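Local coordinates for glycosylation Associate Protein 2 (Streptococcus agalactiae serotype V, PDB 6OYC), which probably acts in the accessory Sec system as part of a Gap1-Gap2-Gap3 complex that supports the glycosylation and secretion of a serine-rich surface adhesin, at residues 66-71 with 86-91; 106-111 with 264-269. All blocks are in the same frame, centred on the assembly; numbering follows the deposited sequence.

Interaction 1: residues 66-71 with 86-91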
loop_
_atom_site.group_PDB
_atom_site.type_symbol
_atom_site.label_atom_id
_atom_site.label_comp_id
_atom_site.label_asym_id
_atom_site.label_seq_id
_atom_site.Cartn_x
_atom_site.Cartn_y
_atom_site.Cartn_z
ATOM N N THR B 66 21.850 9.057 16.932
ATOM C CA THR B 66 22.551 7.945 17.561
ATOM C C THR B 66 22.629 8.040 19.081
ATOM O O THR B 66 23.163 7.115 19.696
ATOM C CB THR B 66 23.968 7.801 16.989
ATOM O OG1 THR B 66 24.694 9.023 17.183
ATOM C CG2 THR B 66 23.923 7.449 15.484
ATOM N N GLU B 67 22.113 9.104 19.705
ATOM C CA GLU B 67 22.182 9.267 21.156
ATOM C C GLU B 67 20.814 9.063 21.798
ATOM O O GLU B 67 19.766 9.178 21.152
ATOM C CB GLU B 67 22.709 10.655 21.546
ATOM C CG GLU B 67 23.931 11.096 20.786
ATOM C CD GLU B 67 25.071 10.106 20.928
ATOM O OE1 GLU B 67 25.384 9.717 22.077
ATOM O OE2 GLU B 67 25.647 9.711 19.887
ATOM N N GLN B 68 20.825 8.769 23.100
ATOM C CA GLN B 68 19.557 8.546 23.782
ATOM C C GLN B 68 18.773 9.842 23.945
ATOM O O GLN B 68 17.555 9.876 23.715
ATOM C CB GLN B 68 19.781 7.903 25.141
ATOM C CG GLN B 68 18.507 7.909 25.948
ATOM C CD GLN B 68 18.441 6.791 26.949
ATOM O OE1 GLN B 68 17.523 5.972 26.916
ATOM N NE2 GLN B 68 19.409 6.751 27.856
ATOM N N THR B 69 19.452 10.916 24.329
ATOM C CA THR B 69 18.799 12.158 24.704
ATOM C C THR B 69 19.489 13.337 24.037
ATOM O O THR B 69 20.721 13.409 24.009
ATOM C CB THR B 69 18.826 12.322 26.236
ATOM O OG1 THR B 69 18.251 11.153 26.848
ATOM C CG2 THR B 69 18.064 13.587 26.662
ATOM N N TYR B 70 18.703 14.261 23.498
ATOM C CA TYR B 70 19.254 15.498 22.963
ATOM C C TYR B 70 18.725 16.681 23.763
ATOM O O TYR B 70 17.682 16.601 24.409
ATOM C CB TYR B 70 18.905 15.682 21.480
ATOM C CG TYR B 70 19.528 14.620 20.609
ATOM C CD1 TYR B 70 19.027 13.331 20.609
ATOM C CD2 TYR B 70 20.626 14.903 19.807
ATOM C CE1 TYR B 70 19.592 12.353 19.837
ATOM C CE2 TYR B 70 21.205 13.926 19.031
ATOM C CZ TYR B 70 20.678 12.651 19.053
ATOM O OH TYR B 70 21.225 11.663 18.299
ATOM N N GLY B 71 19.460 17.791 23.705
ATOM C CA GLY B 71 18.984 19.026 24.242
ATOM C C GLY B 71 17.834 19.590 23.431
ATOM O O GLY B 71 17.411 19.016 22.419
ATOM N N VAL B 86 13.283 9.776 10.124
ATOM C CA VAL B 86 14.098 9.924 11.319
ATOM C C VAL B 86 14.358 8.542 11.892
ATOM O O VAL B 86 13.465 7.680 11.901
ATOM C CB VAL B 86 13.408 10.851 12.343
ATOM C CG1 VAL B 86 14.250 10.990 13.619
ATOM C CG2 VAL B 86 13.170 12.208 11.697
ATOM N N PHE B 87 15.586 8.327 12.368
ATOM C CA PHE B 87 15.996 7.013 12.837
ATOM C C PHE B 87 16.656 7.111 14.201
ATOM O O PHE B 87 17.456 8.016 14.457
ATOM C CB PHE B 87 16.931 6.364 11.802
ATOM C CG PHE B 87 16.238 6.059 10.521
ATOM C CD1 PHE B 87 16.053 7.056 9.565
ATOM C CD2 PHE B 87 15.725 4.790 10.279
ATOM C CE1 PHE B 87 15.375 6.796 8.377
ATOM C CE2 PHE B 87 15.057 4.517 9.091
ATOM C CZ PHE B 87 14.881 5.527 8.133
ATOM N N TYR B 88 16.343 6.146 15.066
ATOM C CA TYR B 88 16.670 6.247 16.475
ATOM C C TYR B 88 16.802 4.830 17.019
ATOM O O TYR B 88 16.066 3.943 16.569
ATOM C CB TYR B 88 15.568 7.028 17.208
ATOM C CG TYR B 88 15.761 7.220 18.699
ATOM C CD1 TYR B 88 16.444 8.328 19.191
ATOM C CD2 TYR B 88 15.225 6.315 19.619
ATOM C CE1 TYR B 88 16.624 8.518 20.558
ATOM C CE2 TYR B 88 15.396 6.501 20.998
ATOM C CZ TYR B 88 16.091 7.609 21.455
ATOM O OH TYR B 88 16.276 7.820 22.800
ATOM N N PRO B 89 17.732 4.576 17.937
ATOM C CA PRO B 89 17.996 3.188 18.338
ATOM C C PRO B 89 16.775 2.545 18.975
ATOM O O PRO B 89 16.062 3.164 19.774
ATOM C CB PRO B 89 19.152 3.320 19.337
ATOM C CG PRO B 89 19.775 4.625 19.010
ATOM C CD PRO B 89 18.643 5.513 18.617
ATOM N N LYS B 90 16.519 1.295 18.575
ATOM C CA LYS B 90 15.429 0.535 19.170
ATOM C C LYS B 90 15.673 0.318 20.662
ATOM O O LYS B 90 14.726 0.306 21.452
ATOM C CB LYS B 90 15.247 -0.797 18.426
ATOM C CG LYS B 90 14.295 -1.773 19.122
ATOM C CD LYS B 90 13.877 -2.952 18.232
ATOM C CE LYS B 90 12.455 -2.781 17.665
ATOM N NZ LYS B 90 11.377 -2.859 18.705
ATOM N N ASP B 91 16.936 0.190 21.068
ATOM C CA ASP B 91 17.310 -0.168 22.431
ATOM C C ASP B 91 17.393 1.025 23.376
ATOM O O ASP B 91 17.860 0.866 24.504
ATOM C CB ASP B 91 18.653 -0.926 22.432
ATOM C CG ASP B 91 19.865 -0.019 22.128
ATOM O OD1 ASP B 91 19.679 1.174 21.800
ATOM O OD2 ASP B 91 21.024 -0.505 22.212
#

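Interaction 2: residues 106-111 with 264-269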
loop_
_atom_site.group_PDB
_atom_site.type_symbol
_atom_site.label_atom_id
_atom_site.label_comp_id
_atom_site.label_asym_id
_atom_site.label_seq_id
_atom_site.Cartn_x
_atom_site.Cartn_y
_atom_site.Cartn_z
ATOM N N MET B 106 7.326 10.165 13.485
ATOM C CA MET B 106 7.172 8.711 13.422
ATOM C C MET B 106 8.521 8.016 13.271
ATOM O O MET B 106 8.700 7.166 12.405
ATOM C CB MET B 106 6.238 8.293 12.280
ATOM C CG MET B 106 4.887 8.998 12.301
ATOM S SD MET B 106 3.926 8.605 13.789
ATOM C CE MET B 106 3.222 7.024 13.332
ATOM N N ALA B 107 9.484 8.407 14.108
ATOM C CA ALA B 107 10.844 7.918 13.955
ATOM C C ALA B 107 10.862 6.398 13.863
ATOM O O ALA B 107 10.190 5.711 14.634
ATOM C CB ALA B 107 11.709 8.374 15.122
ATOM N N GLN B 108 11.614 5.887 12.892
ATOM C CA GLN B 108 11.834 4.454 12.758
ATOM C C GLN B 108 12.928 4.012 13.719
ATOM O O GLN B 108 13.920 4.716 13.929
ATOM C CB GLN B 108 12.223 4.089 11.314
ATOM C CG GLN B 108 11.268 4.629 10.235
ATOM C CD GLN B 108 11.261 3.774 8.972
ATOM O OE1 GLN B 108 11.278 2.550 9.055
ATOM N NE2 GLN B 108 11.234 4.419 7.797
ATOM N N ARG B 109 12.741 2.845 14.310
ATOM C CA ARG B 109 13.690 2.312 15.269
ATOM C C ARG B 109 14.570 1.288 14.567
ATOM O O ARG B 109 14.064 0.416 13.857
ATOM C CB ARG B 109 12.959 1.687 16.456
ATOM C CG ARG B 109 12.053 2.668 17.184
ATOM C CD ARG B 109 12.868 3.713 17.936
ATOM N NE ARG B 109 12.075 4.394 18.961
ATOM C CZ ARG B 109 12.263 4.262 20.276
ATOM N NH1 ARG B 109 13.226 3.481 20.749
ATOM N NH2 ARG B 109 11.493 4.934 21.123
ATOM N N TYR B 110 15.882 1.411 14.746
ATOM C CA TYR B 110 16.843 0.541 14.089
ATOM C C TYR B 110 17.642 -0.200 15.146
ATOM O O TYR B 110 17.676 0.196 16.318
ATOM C CB TYR B 110 17.791 1.333 13.180
ATOM C CG TYR B 110 18.712 2.252 13.954
ATOM C CD1 TYR B 110 18.334 3.557 14.285
ATOM C CD2 TYR B 110 19.958 1.813 14.365
ATOM C CE1 TYR B 110 19.203 4.398 14.992
ATOM C CE2 TYR B 110 20.809 2.625 15.074
ATOM C CZ TYR B 110 20.430 3.920 15.388
ATOM O OH TYR B 110 21.324 4.694 16.098
ATOM N N ASP B 111 18.308 -1.266 14.705
ATOM C CA ASP B 111 19.081 -2.141 15.583
ATOM C C ASP B 111 20.489 -1.579 15.707
ATOM O O ASP B 111 21.316 -1.728 14.801
ATOM C CB ASP B 111 19.095 -3.567 15.049
ATOM C CG ASP B 111 19.981 -4.485 15.867
ATOM O OD1 ASP B 111 20.485 -4.052 16.934
ATOM O OD2 ASP B 111 20.171 -5.645 15.435
ATOM N N GLY B 264 13.638 -2.843 2.032
ATOM C CA GLY B 264 14.401 -3.638 2.966
ATOM C C GLY B 264 14.007 -3.479 4.412
ATOM O O GLY B 264 14.817 -3.773 5.294
ATOM N N GLY B 265 12.792 -3.010 4.687
ATOM C CA GLY B 265 12.365 -2.751 6.060
ATOM C C GLY B 265 11.966 -1.316 6.357
ATOM O O GLY B 265 11.334 -1.072 7.388
ATOM N N LEU B 266 12.287 -0.350 5.501
ATOM C CA LEU B 266 11.976 1.053 5.741
ATOM C C LEU B 266 10.584 1.460 5.271
ATOM O O LEU B 266 10.213 2.632 5.433
ATOM C CB LEU B 266 13.024 1.935 5.057
ATOM C CG LEU B 266 14.361 2.172 5.761
ATOM C CD1 LEU B 266 14.850 0.979 6.545
ATOM C CD2 LEU B 266 15.416 2.684 4.764
ATOM N N GLY B 267 9.813 0.547 4.683
ATOM C CA GLY B 267 8.435 0.827 4.327
ATOM C C GLY B 267 7.931 0.079 3.100
ATOM O O GLY B 267 8.657 -0.103 2.115
ATOM N N THR B 268 6.671 -0.339 3.145
ATOM C CA THR B 268 6.035 -0.957 1.993
ATOM C C THR B 268 5.538 0.122 1.039
ATOM O O THR B 268 4.758 1.002 1.432
ATOM C CB THR B 268 4.874 -1.849 2.439
ATOM O OG1 THR B 268 5.366 -2.875 3.319
ATOM C CG2 THR B 268 4.206 -2.493 1.226
ATOM N N PHE B 269 5.979 0.037 -0.220
ATOM C CA PHE B 269 5.684 1.024 -1.262
ATOM C C PHE B 269 6.332 2.354 -0.906
ATOM O O PHE B 269 7.364 2.710 -1.480
ATOM C CB PHE B 269 4.173 1.205 -1.495
ATOM C CG PHE B 269 3.490 -0.006 -2.074
ATOM C CD1 PHE B 269 4.037 -0.684 -3.172
ATOM C CD2 PHE B 269 2.288 -0.465 -1.537
ATOM C CE1 PHE B 269 3.391 -1.800 -3.722
ATOM C CE2 PHE B 269 1.640 -1.601 -2.076
ATOM C CZ PHE B 269 2.193 -2.261 -3.166
#

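Interaction 1: residues 66-71 with 86-91
Thr-66 and Pro-89 meet across the C-terminal ends of two neighbouring strands in a parallel five-stranded sheet with the flavodoxin-like strand order 2-1-3-4-5. Strand 62-65 runs into the loop 66-71, and strand 86-89 lies beside it. Thr-66 turns its CB away from Pro-89 and offers its backbone instead. Its O lies 4.3 Å from Pro-89 CG. Thr-66 OG1 donates to Glu-67 OE2, which also accepts from the backbone N of Glu-13. Glu-67 O comes obliquely to the Tyr-88 ring, 3.3 Å from Tyr-88 CE1. Gln-68 gives its backbone O to the phenol. Its side-chain OE1 accepts a weak hydrogen bond from His-93 N. Tyr-70 OH accepts from Glu-67 N at 3.1 Å and also bonds to Val-11 O, which ties the loop to strand 6-11. Tyr-88 has CG anti to its backbone N (chi1 180°), and this carries the ring to the loop. Pro-89 CD lies over the rim of one face of the Tyr-88 ring, 3.4 Å above its plane. Gln-68 O lies at the edge of that ring and accepts from Tyr-88 OH over 2.6 Å, on a lone pair in the carbonyl plane.

Interaction 2: residues 106-111 with 264-269
Gln-108 reaches across to the backbone of Gly-265 and Leu-266 with its side-chain amide. The contact is small, and that amide carries nearly all of it. CG of Gln-108 lies beside the backbone N (chi1 -52°). With the chain extended beyond CG, the amide reaches from strand 108-110 to the loop. Its NE2 donates to Leu-266 O at 3.1 Å, with an N-H...O angle of 152°. The bond is somewhat bent. NE2 is tilted 25° from the plane of the Leu-266 carbonyl, and the acceptor is also tilted from the amide plane of Gln-108. The same nitrogen donates to Tyr-84 O. One amide nitrogen therefore links two backbone carbonyls, and this holds the rotation of the group. The other branch, OE1, sits beside the loop backbone, 3.7 Å from Leu-266 CA. Gln-108 OE1 is 4.0 Å from Gly-265 O.

The Leu-266 side chain approaches the amide through CB, 4.1 Å from Gln-108 NE2. The same side chain also packs on Gln-121 of helix 115-125. Gly-265, whose positive phi suits glycine, precedes Leu-266. A glycerol, probably from the crystallisation liquor, accompanies the contact: it bonds to Gly-265 O and lies close to the side chain of Gln-108.

Strand 108-110 is the outermost strand of the parallel sheet on this side. The loop 264-269 connects strand 251-262 to strand 274-277. This is a side-chain-to-backbone bridge that appears to link two parts of the fold: it runs from the edge strand of a flavodoxin-like parallel sheet to the loop between the antiparallel strands and the eight-stranded mixed sheet.

From the N terminus, interaction 1 comes first. It closes the short loop between strands 62-65 and 86-89. Helix 96-104 then leads to strand 108-110, where interaction 2 opens. Interaction 2 closes a far longer excursion that takes in helix 115-125 and the antiparallel strands up to 251-262. The two contacts are in series, so they neither nest nor cross. Their centres are 14 Å apart. They meet directly in the parallel sheet, where strands 86-89 and 108-110 are neighbours: Val-86 O is 2.8 Å from Gln-108 N, a probable hydrogen bond. Interaction 1 ties the loop after strand 62-65 to strand 86-89 of this sheet, while interaction 2 joins its edge to the loop leading into strand 274-277 of the eight-stranded mixed sheet.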